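Local atomic coordinates of CRISPR protein (PDB entry 4MJK), a protein that probably serves as the Cas5 subunit of a type I-A Cascade, the RNA-guided surveillance complex of CRISPR defence in archaea. Residues L5-F10 against K127-L132; W71-C76 against P231-I236; I143-H148 against V157-V162. All coordinates share one frame; numbering follows the deposited sequence.

How the contacts relate
The three contacts span one antiparallel sheet, contact 1 within it, contacts 2 and 3 packing a loop or turn on it. Contact 1 pairs strands 2-10 and 127-134; contact 2 lies on flanking strand 66-73, its centre about 12 Å from that of contact 1, and contact 3 on strand 157-170 at the other side, about 9 Å between centres. The centres of contacts 2 and 3 are about 20 Å apart, their nearest atoms about 7 Å. Contact 1 closes before contact 3 opens along the chain, contact 3 nests inside contact 2, and contacts 1 and 2 interleave. The order 66-73, 127-134, 2-10, 157-170 illustrates the ferredoxin-like core expected of Cas5, contact 2 tying later chain onto it.

Contact 1: L5-F10 against K127-L132; sequences LVDVEF and KIRWFL
L5-F10 and K127-L132 run antiparallel, their axes 4.6 Å apart at the closest, with V6 facing W130 and V8 facing I128 as hydrogen-bonded pairs. Each of these pairs closes two N-H to O bonds; V6 N to W130 O, for example, spans 2.9 Å. L5-F131, D7-R129 and E9-K127 are the non-hydrogen-bonded pairs between and beyond them. On the face carrying these last residues, D7 and R129 lie side by side and form a two-pronged salt bridge. R129 NE donates to the syn lone pair of D7 OD1 at 2.6 Å, while NH2 meets OD2 at 3.2 Å from slightly outside the carboxylate plane. The two flat groups are only 14° from coplanar, and the double grip should resist rotation of either. R129 reaches this pose because its chain leaves with CG anti to the backbone N and then bends at chi3 (-59°). Next along the face, L5 CD2 sits over the F131 ring, 3.8 Å from its centroid, in a CH-pi contact. The face carrying V6, V8, I128 and W130 is dominated by hydrophobic side chains. F10 and W130 meet edge against edge, F10 CZ to W130 CH2 at 3.9 Å; F10 CE1 also touches I128 CD1, and V8 CG2 lies obliquely against W130 CZ3 at 4.0 Å. F36 of helix 33-46 stacks on W130, so this side becomes the helix-covered core. The strand order 66-73, 127-134, 2-10, 157-170, with helix 33-46 over one face, is consistent with the four-stranded ferredoxin-like core of RAMP proteins, whose inner two strands are paired here.

Contact 2: W71-C76 against P231-I236; sequences WKALNC and PIMTSI
M233, present as selenomethionine, lays the end of its side chain against the backbone where strand 66-73 runs out. Its CE methyl touches A73 O at 3.3 Å and L74 O at 3.5 Å, and SE lies 3.7 Å from N75 N. With CG anti to the backbone N (chi1 -169°) the chain extends toward the turn, then bends at chi3 to bring the methyl over these carbonyls. Water 1 joins the backbones beside it, donating to C76 O at 2.8 Å and accepting from M233 N at 2.9 Å. Farther along, I236 presses its CD1 on N75 CB at 3.7 Å. The amide of N75 is engaged on the other side, OD1 receiving K127 N and ND2 donating to A125 O. At the opposite end P231 places CG 4.0 Å from K72 CB, while the ammonium of K72 is paired with D177 and E258. No direct hydrogen bond links the segments. The contact is thus an example of loop-on-strand packing: the end of strand 225-231 and the loop after it pack on the end of strand 66-73, the outermost strand on that side of the chain's ferredoxin-like sheet, and on the residues that follow.

Contact 3: I143-H148 against V157-V162; sequences ILWKIH and VAVVDV
L144 meets V162 first, its CD1 resting on V162 CG1 at 3.7 Å with the two side chains nearly at right angles, while L144 O lies 3.3 Å from V159 CG2. L144 also opens a type I turn that ends at I147. W145 follows and buries more surface than any other residue here: its indole is laid along the strand, with V162 CG2 over the five-membered ring, 3.5 Å from its centroid and 11° off the normal, a clear CH-pi contact. Placing CG anti to the carbonyl carbon (chi1 -76°) swings the ring onto V159-V162, so that CE3 is 4.0 Å from V159 CG1 and CH2 meets D161 CA. I147 then sets CB against V159 CG2 at 3.8 Å. Between the turn and the strand, water 2 donates to W145 O and I147 O and accepts from V159 N, giving three backbone atoms a shared partner. With V159 cut back to an alanine, both methyl branches would be gone and a gap would probably open between the indole of W145 and I147. Finally H148 O accepts V157 N at 2.9 Å, a straight N-H bond (168°) that nevertheless arrives from well above the carbonyl plane. V160 and D161 together face D7 as a classic beta bulge. The turn L144-I147, reached through the short helix 141-144, thus rides on strand 157-170; I143 and I147 pack on helix 33-46, whereas V157 and V159 touch V8, F10 and V6 of the adjoining strand 2-10.

Contact 1: L5-F10 against K127-L132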
ATOM      1  N   LEU A   5      -9.219  18.959  15.002  1.00 14.27           N
ATOM      2  CA  LEU A   5      -9.661  17.986  14.016  1.00 15.03           C
ATOM      3  C   LEU A   5      -8.675  17.993  12.852  1.00 17.17           C
ATOM      4  O   LEU A   5      -8.462  19.028  12.205  1.00 16.12           O
ATOM      5  CB  LEU A   5     -11.035  18.361  13.495  1.00 16.01           C
ATOM      6  CG  LEU A   5     -12.125  18.392  14.559  1.00 17.07           C
ATOM      7  CD1 LEU A   5     -13.331  19.094  13.984  1.00 19.74           C
ATOM      8  CD2 LEU A   5     -12.472  16.974  15.004  1.00 13.99           C
ATOM      9  N   VAL A   6      -8.053  16.849  12.606  1.00 15.32           N
ATOM     10  CA  VAL A   6      -7.011  16.762  11.590  1.00 12.93           C
ATOM     11  C   VAL A   6      -7.376  15.683  10.569  1.00 14.07           C
ATOM     12  O   VAL A   6      -7.497  14.496  10.920  1.00 13.47           O
ATOM     13  CB  VAL A   6      -5.669  16.414  12.227  1.00 12.39           C
ATOM     14  CG1 VAL A   6      -4.538  16.513  11.191  1.00 14.19           C
ATOM     15  CG2 VAL A   6      -5.389  17.331  13.446  1.00 16.65           C
ATOM     16  N   ASP A   7      -7.564  16.096   9.322  1.00 11.76           N
ATOM     17  CA  ASP A   7      -7.862  15.173   8.230  1.00 11.30           C
ATOM     18  C   ASP A   7      -6.567  14.785   7.515  1.00 12.88           C
ATOM     19  O   ASP A   7      -5.809  15.641   7.033  1.00 12.11           O
ATOM     20  CB  ASP A   7      -8.838  15.799   7.225  1.00 14.26           C
ATOM     21  CG  ASP A   7     -10.275  15.858   7.748  1.00 21.64           C
ATOM     22  OD1 ASP A   7     -10.523  15.440   8.902  1.00 20.62           O
ATOM     23  OD2 ASP A   7     -11.157  16.335   7.001  1.00 22.23           O
ATOM     24  N   VAL A   8      -6.320  13.486   7.432  1.00 11.45           N
ATOM     25  CA  VAL A   8      -5.055  13.003   6.908  1.00 11.11           C
ATOM     26  C   VAL A   8      -5.303  12.063   5.733  1.00 11.10           C
ATOM     27  O   VAL A   8      -6.063  11.102   5.838  1.00 11.29           O
ATOM     28  CB  VAL A   8      -4.242  12.269   7.992  1.00 11.46           C
ATOM     29  CG1 VAL A   8      -2.906  11.797   7.417  1.00 11.11           C
ATOM     30  CG2 VAL A   8      -3.995  13.179   9.185  1.00 12.27           C
ATOM     31  N   GLU A   9      -4.682  12.373   4.603  1.00  9.99           N
ATOM     32  CA  GLU A   9      -4.760  11.544   3.417  1.00 11.60           C
ATOM     33  C   GLU A   9      -3.521  10.652   3.338  1.00 11.48           C
ATOM     34  O   GLU A   9      -2.404  11.137   3.466  1.00 11.31           O
ATOM     35  CB  GLU A   9      -4.846  12.464   2.197  1.00 16.40           C
ATOM     36  CG  GLU A   9      -4.846  11.786   0.857  1.00 19.26           C
ATOM     37  CD  GLU A   9      -4.890  12.814  -0.272  1.00 24.54           C
ATOM     38  OE1 GLU A   9      -3.899  12.909  -1.025  1.00 32.84           O
ATOM     39  OE2 GLU A   9      -5.906  13.538  -0.377  1.00 26.87           O
ATOM     40  N   PHE A  10      -3.718   9.354   3.139  1.00 11.65           N
ATOM     41  CA  PHE A  10      -2.603   8.401   3.090  1.00 11.78           C
ATOM     42  C   PHE A  10      -2.343   8.054   1.635  1.00 11.89           C
ATOM     43  O   PHE A  10      -3.281   7.963   0.850  1.00 14.32           O
ATOM     44  CB  PHE A  10      -2.933   7.103   3.875  1.00 11.87           C
ATOM     45  CG  PHE A  10      -2.903   7.270   5.381  1.00 10.81           C
ATOM     46  CD1 PHE A  10      -3.872   8.023   6.027  1.00 10.56           C
ATOM     47  CD2 PHE A  10      -1.892   6.689   6.142  1.00 11.57           C
ATOM     48  CE1 PHE A  10      -3.840   8.185   7.402  1.00 11.48           C
ATOM     49  CE2 PHE A  10      -1.846   6.855   7.516  1.00 12.13           C
ATOM     50  CZ  PHE A  10      -2.829   7.605   8.152  1.00 12.58           C
ATOM     51  N   LYS A 127      -8.524   8.443   3.513  1.00 12.07           N
ATOM     52  CA  LYS A 127      -8.407   9.494   4.508  1.00 12.18           C
ATOM     53  C   LYS A 127      -8.926   9.058   5.875  1.00 12.40           C
ATOM     54  O   LYS A 127      -9.918   8.341   5.967  1.00 11.32           O
ATOM     55  CB  LYS A 127      -9.195  10.733   4.061  1.00 13.82           C
ATOM     56  CG  LYS A 127      -8.548  11.488   2.906  1.00 19.22           C
ATOM     57  CD  LYS A 127      -9.287  12.801   2.639  1.00 23.44           C
ATOM     58  CE  LYS A 127     -10.726  12.537   2.219  1.00 28.64           C
ATOM     59  NZ  LYS A 127     -11.589  13.763   2.329  1.00 36.77           N
ATOM     60  N   ILE A 128      -8.244   9.509   6.923  1.00 10.29           N
ATOM     61  CA  ILE A 128      -8.671   9.287   8.303  1.00 11.36           C
ATOM     62  C   ILE A 128      -8.713  10.629   9.029  1.00 13.41           C
ATOM     63  O   ILE A 128      -7.847  11.472   8.802  1.00 11.51           O
ATOM     64  CB  ILE A 128      -7.678   8.341   9.055  1.00 11.98           C
ATOM     65  CG1 ILE A 128      -7.669   6.954   8.396  1.00 11.93           C
ATOM     66  CG2 ILE A 128      -8.060   8.244  10.548  1.00 10.87           C
ATOM     67  CD1 ILE A 128      -6.652   5.995   8.991  1.00 13.89           C
ATOM     68  N   ARG A 129      -9.730  10.843   9.866  1.00 11.38           N
ATOM     69  CA  ARG A 129      -9.815  12.058  10.668  1.00 11.26           C
ATOM     70  C   ARG A 129      -9.495  11.764  12.136  1.00 11.55           C
ATOM     71  O   ARG A 129     -10.076  10.839  12.730  1.00 11.15           O
ATOM     72  CB  ARG A 129     -11.209  12.696  10.557  1.00 12.36           C
ATOM     73  CG  ARG A 129     -11.373  13.963  11.433  1.00 15.66           C
ATOM     74  CD  ARG A 129     -12.729  14.677  11.206  1.00 13.31           C
ATOM     75  NE  ARG A 129     -12.889  15.070   9.807  1.00 17.06           N
ATOM     76  CZ  ARG A 129     -14.062  15.193   9.193  1.00 22.75           C
ATOM     77  NH1 ARG A 129     -15.183  14.960   9.857  1.00 25.58           N
ATOM     78  NH2 ARG A 129     -14.118  15.546   7.916  1.00 21.91           N
ATOM     79  N   TRP A 130      -8.583  12.543  12.712  1.00  9.01           N
ATOM     80  CA  TRP A 130      -8.292  12.470  14.142  1.00  9.95           C
ATOM     81  C   TRP A 130      -8.933  13.642  14.874  1.00 11.82           C
ATOM     82  O   TRP A 130      -9.018  14.756  14.343  1.00 11.25           O
ATOM     83  CB  TRP A 130      -6.787  12.486  14.415  1.00 10.71           C
ATOM     84  CG  TRP A 130      -6.140  11.128  14.422  1.00 10.52           C
ATOM     85  CD1 TRP A 130      -5.931  10.315  15.503  1.00  9.81           C
ATOM     86  CD2 TRP A 130      -5.599  10.438  13.289  1.00 10.72           C
ATOM     87  NE1 TRP A 130      -5.293   9.153  15.110  1.00  8.97           N
ATOM     88  CE2 TRP A 130      -5.083   9.204  13.754  1.00 11.03           C
ATOM     89  CE3 TRP A 130      -5.510  10.740  11.929  1.00 10.65           C
ATOM     90  CZ2 TRP A 130      -4.489   8.268  12.900  1.00 13.46           C
ATOM     91  CZ3 TRP A 130      -4.894   9.813  11.077  1.00 13.38           C
ATOM     92  CH2 TRP A 130      -4.403   8.590  11.565  1.00 11.84           C
ATOM     93  N   PHE A 131      -9.390  13.378  16.094  1.00  9.01           N
ATOM     94  CA  PHE A 131      -9.968  14.396  16.955  1.00 11.31           C
ATOM     95  C   PHE A 131      -9.199  14.262  18.259  1.00 12.36           C
ATOM     96  O   PHE A 131      -9.332  13.255  18.975  1.00  9.63           O
ATOM     97  CB  PHE A 131     -11.476  14.126  17.134  1.00 10.70           C
ATOM     98  CG  PHE A 131     -12.229  15.184  17.919  1.00 13.26           C
ATOM     99  CD1 PHE A 131     -11.601  16.330  18.374  1.00 12.74           C
ATOM    100  CD2 PHE A 131     -13.584  15.017  18.188  1.00 12.45           C
ATOM    101  CE1 PHE A 131     -12.314  17.297  19.096  1.00 15.74           C
ATOM    102  CE2 PHE A 131     -14.305  15.992  18.902  1.00 15.54           C
ATOM    103  CZ  PHE A 131     -13.660  17.126  19.354  1.00 13.42           C
ATOM    104  N   LEU A 132      -8.352  15.256  18.529  1.00 10.39           N
ATOM    105  CA  LEU A 132      -7.534  15.294  19.729  1.00 12.25           C
ATOM    106  C   LEU A 132      -8.031  16.419  20.623  1.00 15.32           C
ATOM    107  O   LEU A 132      -8.449  17.476  20.129  1.00 15.77           O
ATOM    108  CB  LEU A 132      -6.055  15.532  19.384  1.00 14.37           C
ATOM    109  CG  LEU A 132      -5.257  14.297  18.926  1.00 15.70           C
ATOM    110  CD1 LEU A 132      -5.747  13.830  17.569  1.00 13.05           C
ATOM    111  CD2 LEU A 132      -3.756  14.589  18.879  1.00 18.23           C
TER

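Contact 2: W71-C76 against P231-I236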
ATOM      1  N   TRP A  71     -10.365   8.634  16.387  1.00  8.08           N
ATOM      2  CA  TRP A  71     -10.216   8.751  14.950  1.00  8.92           C
ATOM      3  C   TRP A  71     -11.280   7.919  14.270  1.00  9.96           C
ATOM      4  O   TRP A  71     -11.878   7.034  14.887  1.00  6.85           O
ATOM      5  CB  TRP A  71      -8.823   8.276  14.504  1.00  7.28           C
ATOM      6  CG  TRP A  71      -8.524   6.861  14.933  1.00  8.61           C
ATOM      7  CD1 TRP A  71      -8.704   5.719  14.198  1.00 10.26           C
ATOM      8  CD2 TRP A  71      -8.035   6.440  16.213  1.00  8.31           C
ATOM      9  NE1 TRP A  71      -8.343   4.617  14.943  1.00 10.56           N
ATOM     10  CE2 TRP A  71      -7.934   5.039  16.186  1.00  8.96           C
ATOM     11  CE3 TRP A  71      -7.669   7.124  17.380  1.00  8.10           C
ATOM     12  CZ2 TRP A  71      -7.466   4.303  17.266  1.00  8.99           C
ATOM     13  CZ3 TRP A  71      -7.203   6.387  18.462  1.00 10.91           C
ATOM     14  CH2 TRP A  71      -7.113   4.992  18.397  1.00  9.69           C
ATOM     15  N   LYS A  72     -11.521   8.229  12.998  1.00  9.44           N
ATOM     16  CA  LYS A  72     -12.454   7.478  12.178  1.00 10.82           C
ATOM     17  C   LYS A  72     -12.077   7.606  10.710  1.00 10.53           C
ATOM     18  O   LYS A  72     -11.511   8.622  10.288  1.00 10.70           O
ATOM     19  CB  LYS A  72     -13.892   7.965  12.393  1.00 11.65           C
ATOM     20  CG  LYS A  72     -14.130   9.374  11.908  1.00 10.46           C
ATOM     21  CD  LYS A  72     -15.498   9.889  12.320  1.00 12.82           C
ATOM     22  CE  LYS A  72     -15.675  11.341  11.881  1.00 15.67           C
ATOM     23  NZ  LYS A  72     -17.014  11.929  12.277  1.00 21.78           N
ATOM     24  N   ALA A  73     -12.388   6.571   9.940  1.00 11.10           N
ATOM     25  CA  ALA A  73     -12.143   6.578   8.504  1.00 15.01           C
ATOM     26  C   ALA A  73     -13.196   7.476   7.888  1.00 13.46           C
ATOM     27  O   ALA A  73     -14.311   7.513   8.377  1.00 13.35           O
ATOM     28  CB  ALA A  73     -12.247   5.157   7.935  1.00 12.06           C
ATOM     29  N   LEU A  74     -12.828   8.218   6.845  1.00 13.24           N
ATOM     30  CA  LEU A  74     -13.776   9.042   6.111  1.00 14.10           C
ATOM     31  C   LEU A  74     -14.223   8.341   4.839  1.00 15.03           C
ATOM     32  O   LEU A  74     -15.345   8.532   4.382  1.00 18.22           O
ATOM     33  CB  LEU A  74     -13.152  10.409   5.771  1.00 15.81           C
ATOM     34  CG  LEU A  74     -12.703  11.199   7.016  1.00 16.63           C
ATOM     35  CD1 LEU A  74     -11.959  12.490   6.660  1.00 18.13           C
ATOM     36  CD2 LEU A  74     -13.897  11.491   7.901  1.00 14.51           C
ATOM     37  N   ASN A  75     -13.359   7.517   4.262  1.00 12.69           N
ATOM     38  CA  ASN A  75     -13.671   6.940   2.957  1.00 16.05           C
ATOM     39  C   ASN A  75     -12.906   5.654   2.679  1.00 15.67           C
ATOM     40  O   ASN A  75     -12.662   5.307   1.529  1.00 15.22           O
ATOM     41  CB  ASN A  75     -13.327   7.942   1.855  1.00 15.17           C
ATOM     42  CG  ASN A  75     -11.835   8.131   1.712  1.00 18.37           C
ATOM     43  OD1 ASN A  75     -11.078   7.822   2.635  1.00 16.03           O
ATOM     44  ND2 ASN A  75     -11.393   8.594   0.552  1.00 20.01           N
ATOM     45  N   CYS A  76     -12.505   4.948   3.725  1.00 12.70           N
ATOM     46  CA  CYS A  76     -11.627   3.809   3.512  1.00 14.76           C
ATOM     47  C   CYS A  76     -11.853   2.720   4.544  1.00 15.36           C
ATOM     48  O   CYS A  76     -12.514   2.926   5.574  1.00 13.15           O
ATOM     49  CB  CYS A  76     -10.152   4.250   3.493  1.00 12.92           C
ATOM     50  SG  CYS A  76      -9.526   4.929   5.064  1.00 14.23           S
ATOM     51  N   PRO A 231     -14.018   2.120  14.837  1.00  8.93           N
ATOM     52  CA  PRO A 231     -15.018   1.918  13.786  1.00 10.92           C
ATOM     53  C   PRO A 231     -14.375   1.420  12.488  1.00 13.41           C
ATOM     54  O   PRO A 231     -13.257   1.834  12.138  1.00 12.54           O
ATOM     55  CB  PRO A 231     -15.591   3.317  13.590  1.00 11.85           C
ATOM     56  CG  PRO A 231     -14.412   4.233  13.860  1.00  9.70           C
ATOM     57  CD  PRO A 231     -13.618   3.535  14.965  1.00  9.22           C
ATOM     58  N   ILE A 232     -15.090   0.539  11.793  1.00 11.81           N
ATOM     59  CA  ILE A 232     -14.653  -0.016  10.523  1.00 13.54           C
ATOM     60  C   ILE A 232     -15.785   0.214   9.522  1.00 14.43           C
ATOM     61  O   ILE A 232     -16.871  -0.360   9.628  1.00 12.93           O
ATOM     62  CB  ILE A 232     -14.363  -1.525  10.616  1.00 16.03           C
ATOM     63  CG1 ILE A 232     -13.349  -1.836  11.738  1.00 18.04           C
ATOM     64  CG2 ILE A 232     -13.940  -2.070   9.242  1.00 17.99           C
ATOM     65  CD1 ILE A 232     -11.935  -1.601  11.378  1.00 15.93           C
HETATM   66  N   MSE A 233     -15.516   1.083   8.565  1.00 13.16           N
HETATM   67  CA  MSE A 233     -16.485   1.484   7.565  1.00 17.04           C
HETATM   68  C   MSE A 233     -16.652   0.355   6.556  1.00 20.46           C
HETATM   69  O   MSE A 233     -15.661  -0.197   6.077  1.00 20.56           O
HETATM   70  CB  MSE A 233     -15.918   2.726   6.873  1.00 18.53           C
HETATM   71  CG  MSE A 233     -16.838   3.488   5.978  1.00 27.56           C
HETATM   72 SE   MSE A 233     -15.941   5.167   5.516  0.50 21.68          SE
HETATM   73  CE  MSE A 233     -16.946   6.365   6.693  1.00 28.45           C
ATOM     74  N   THR A 234     -17.894  -0.003   6.243  1.00 20.40           N
ATOM     75  CA  THR A 234     -18.152  -1.051   5.256  1.00 22.52           C
ATOM     76  C   THR A 234     -18.733  -0.492   3.960  1.00 25.80           C
ATOM     77  O   THR A 234     -18.830  -1.198   2.961  1.00 31.34           O
ATOM     78  CB  THR A 234     -19.106  -2.131   5.798  1.00 23.65           C
ATOM     79  OG1 THR A 234     -20.276  -1.513   6.346  1.00 30.75           O
ATOM     80  CG2 THR A 234     -18.421  -2.948   6.880  1.00 28.79           C
ATOM     81  N   SER A 235     -19.123   0.775   3.985  1.00 24.36           N
ATOM     82  CA  SER A 235     -19.711   1.422   2.822  1.00 27.49           C
ATOM     83  C   SER A 235     -19.381   2.893   2.880  1.00 26.99           C
ATOM     84  O   SER A 235     -19.314   3.484   3.967  1.00 26.59           O
ATOM     85  CB  SER A 235     -21.235   1.230   2.816  1.00 30.00           C
ATOM     86  OG  SER A 235     -21.891   2.217   2.024  1.00 32.20           O
ATOM     87  N   ILE A 236     -19.186   3.493   1.711  1.00 26.37           N
ATOM     88  CA  ILE A 236     -18.880   4.914   1.632  1.00 25.73           C
ATOM     89  C   ILE A 236     -19.990   5.752   2.272  1.00 25.61           C
ATOM     90  O   ILE A 236     -19.760   6.882   2.698  1.00 26.92           O
ATOM     91  CB  ILE A 236     -18.647   5.350   0.162  1.00 28.67           C
ATOM     92  CG1 ILE A 236     -18.113   6.783   0.092  1.00 27.90           C
ATOM     93  CG2 ILE A 236     -19.929   5.186  -0.671  1.00 26.25           C
ATOM     94  CD1 ILE A 236     -16.752   6.963   0.740  1.00 25.85           C
TER
HETATM   95  O   HOH W   1     -12.753   1.933   8.170  1.00 10.47           O

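Contact 3: I143-H148 against V157-V162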
ATOM      1  N   ILE A 143       1.953  23.570  12.845  1.00 30.34           N
ATOM      2  CA  ILE A 143       2.803  22.383  12.943  1.00 27.53           C
ATOM      3  C   ILE A 143       2.069  21.128  12.490  1.00 24.52           C
ATOM      4  O   ILE A 143       2.652  20.250  11.850  1.00 20.16           O
ATOM      5  CB  ILE A 143       3.318  22.142  14.386  1.00 29.64           C
ATOM      6  CG1 ILE A 143       4.074  23.368  14.912  1.00 36.58           C
ATOM      7  CG2 ILE A 143       4.212  20.907  14.429  1.00 25.51           C
ATOM      8  CD1 ILE A 143       5.146  23.873  13.972  1.00 39.28           C
ATOM      9  N   LEU A 144       0.792  21.040  12.846  1.00 22.06           N
ATOM     10  CA  LEU A 144      -0.032  19.903  12.464  1.00 22.01           C
ATOM     11  C   LEU A 144      -0.011  19.716  10.952  1.00 20.00           C
ATOM     12  O   LEU A 144       0.023  18.586  10.466  1.00 19.54           O
ATOM     13  CB  LEU A 144      -1.467  20.062  12.994  1.00 20.33           C
ATOM     14  CG  LEU A 144      -1.626  20.009  14.521  1.00 25.20           C
ATOM     15  CD1 LEU A 144      -3.051  20.345  14.964  1.00 22.55           C
ATOM     16  CD2 LEU A 144      -1.207  18.647  15.067  1.00 22.36           C
ATOM     17  N   TRP A 145       0.012  20.819  10.204  1.00 20.78           N
ATOM     18  CA  TRP A 145       0.015  20.740   8.739  1.00 19.93           C
ATOM     19  C   TRP A 145       1.270  20.069   8.177  1.00 19.48           C
ATOM     20  O   TRP A 145       1.273  19.628   7.035  1.00 20.30           O
ATOM     21  CB  TRP A 145      -0.117  22.124   8.123  1.00 19.07           C
ATOM     22  CG  TRP A 145      -1.494  22.686   8.171  1.00 19.33           C
ATOM     23  CD1 TRP A 145      -1.994  23.567   9.090  1.00 20.31           C
ATOM     24  CD2 TRP A 145      -2.558  22.421   7.251  1.00 19.12           C
ATOM     25  NE1 TRP A 145      -3.300  23.866   8.793  1.00 18.26           N
ATOM     26  CE2 TRP A 145      -3.672  23.172   7.672  1.00 16.31           C
ATOM     27  CE3 TRP A 145      -2.673  21.620   6.106  1.00 17.43           C
ATOM     28  CZ2 TRP A 145      -4.887  23.155   6.987  1.00 17.66           C
ATOM     29  CZ3 TRP A 145      -3.881  21.598   5.436  1.00 19.13           C
ATOM     30  CH2 TRP A 145      -4.972  22.363   5.876  1.00 18.42           C
ATOM     31  N   LYS A 146       2.318  19.988   8.998  1.00 21.26           N
ATOM     32  CA  LYS A 146       3.641  19.538   8.568  1.00 21.99           C
ATOM     33  C   LYS A 146       3.906  18.041   8.772  1.00 22.19           C
ATOM     34  O   LYS A 146       5.048  17.567   8.655  1.00 23.44           O
ATOM     35  CB  LYS A 146       4.716  20.355   9.278  1.00 27.34           C
ATOM     36  CG  LYS A 146       4.744  21.843   8.887  1.00 30.77           C
ATOM     37  CD  LYS A 146       5.927  22.535   9.569  1.00 40.40           C
ATOM     38  CE  LYS A 146       6.088  23.983   9.129  1.00 42.41           C
ATOM     39  NZ  LYS A 146       5.008  24.847   9.678  1.00 46.77           N
ATOM     40  N   ILE A 147       2.856  17.297   9.086  1.00 18.76           N
ATOM     41  CA  ILE A 147       2.993  15.861   9.278  1.00 17.48           C
ATOM     42  C   ILE A 147       3.046  15.171   7.909  1.00 15.82           C
ATOM     43  O   ILE A 147       2.101  15.301   7.123  1.00 14.97           O
ATOM     44  CB  ILE A 147       1.830  15.325  10.108  1.00 20.35           C
ATOM     45  CG1 ILE A 147       1.913  15.874  11.542  1.00 20.87           C
ATOM     46  CG2 ILE A 147       1.824  13.787  10.107  1.00 17.38           C
ATOM     47  CD1 ILE A 147       0.664  15.600  12.377  1.00 21.62           C
ATOM     48  N   HIS A 148       4.134  14.440   7.636  1.00 14.34           N
ATOM     49  CA  HIS A 148       4.348  13.792   6.332  1.00 19.09           C
ATOM     50  C   HIS A 148       4.443  12.274   6.425  1.00 18.09           C
ATOM     51  O   HIS A 148       4.450  11.583   5.399  1.00 14.05           O
ATOM     52  CB  HIS A 148       5.627  14.304   5.656  1.00 21.00           C
ATOM     53  CG  HIS A 148       5.646  15.788   5.445  1.00 26.32           C
ATOM     54  ND1 HIS A 148       4.617  16.460   4.825  1.00 26.30           N
ATOM     55  CD2 HIS A 148       6.567  16.723   5.769  1.00 30.54           C
ATOM     56  CE1 HIS A 148       4.899  17.749   4.776  1.00 26.56           C
ATOM     57  NE2 HIS A 148       6.082  17.936   5.344  1.00 30.87           N
ATOM     58  N   VAL A 157       2.029  10.511   4.298  1.00 11.57           N
ATOM     59  CA  VAL A 157       0.711  11.136   4.286  1.00 12.91           C
ATOM     60  C   VAL A 157       0.800  12.614   3.910  1.00 13.91           C
ATOM     61  O   VAL A 157       1.893  13.193   3.867  1.00 13.27           O
ATOM     62  CB  VAL A 157       0.004  11.038   5.663  1.00 13.56           C
ATOM     63  CG1 VAL A 157      -0.056   9.596   6.144  1.00 10.54           C
ATOM     64  CG2 VAL A 157       0.709  11.916   6.697  1.00 11.97           C
ATOM     65  N   ALA A 158      -0.364  13.201   3.640  1.00 11.89           N
ATOM     66  CA  ALA A 158      -0.534  14.653   3.564  1.00 16.90           C
ATOM     67  C   ALA A 158      -1.723  15.083   4.433  1.00 12.70           C
ATOM     68  O   ALA A 158      -2.828  14.557   4.302  1.00 12.49           O
ATOM     69  CB  ALA A 158      -0.757  15.109   2.113  1.00 17.36           C
ATOM     70  N   VAL A 159      -1.500  16.050   5.309  1.00 12.50           N
ATOM     71  CA  VAL A 159      -2.603  16.640   6.054  1.00 13.21           C
ATOM     72  C   VAL A 159      -3.388  17.552   5.116  1.00 16.03           C
ATOM     73  O   VAL A 159      -2.807  18.451   4.496  1.00 16.78           O
ATOM     74  CB  VAL A 159      -2.096  17.453   7.261  1.00 14.80           C
ATOM     75  CG1 VAL A 159      -3.270  18.113   7.987  1.00 13.02           C
ATOM     76  CG2 VAL A 159      -1.291  16.550   8.223  1.00 15.27           C
ATOM     77  N   VAL A 160      -4.697  17.335   5.011  1.00 13.14           N
ATOM     78  CA  VAL A 160      -5.513  18.101   4.071  1.00 14.93           C
ATOM     79  C   VAL A 160      -6.475  19.071   4.745  1.00 15.11           C
ATOM     80  O   VAL A 160      -7.089  19.886   4.080  1.00 16.86           O
ATOM     81  CB  VAL A 160      -6.290  17.204   3.061  1.00 15.07           C
ATOM     82  CG1 VAL A 160      -5.313  16.412   2.169  1.00 15.95           C
ATOM     83  CG2 VAL A 160      -7.282  16.281   3.781  1.00 15.29           C
ATOM     84  N   ASP A 161      -6.617  18.980   6.061  1.00 15.94           N
ATOM     85  CA  ASP A 161      -7.357  20.008   6.797  1.00 17.25           C
ATOM     86  C   ASP A 161      -7.037  19.894   8.269  1.00 18.26           C
ATOM     87  O   ASP A 161      -6.821  18.786   8.788  1.00 15.08           O
ATOM     88  CB  ASP A 161      -8.869  19.902   6.569  1.00 15.89           C
ATOM     89  CG  ASP A 161      -9.604  21.236   6.779  1.00 22.86           C
ATOM     90  OD1 ASP A 161      -8.964  22.280   7.046  1.00 22.49           O
ATOM     91  OD2 ASP A 161     -10.842  21.244   6.641  1.00 26.97           O
ATOM     92  N   VAL A 162      -6.963  21.054   8.918  1.00 15.76           N
ATOM     93  CA  VAL A 162      -6.787  21.151  10.348  1.00 15.53           C
ATOM     94  C   VAL A 162      -7.768  22.200  10.841  1.00 22.70           C
ATOM     95  O   VAL A 162      -7.897  23.270  10.240  1.00 18.91           O
ATOM     96  CB  VAL A 162      -5.370  21.620  10.739  1.00 18.47           C
ATOM     97  CG1 VAL A 162      -5.230  21.669  12.263  1.00 20.75           C
ATOM     98  CG2 VAL A 162      -4.279  20.724  10.112  1.00 18.53           C
TER
HETATM   99  O   HOH W   2       1.129  17.320   5.643  1.00 17.44           O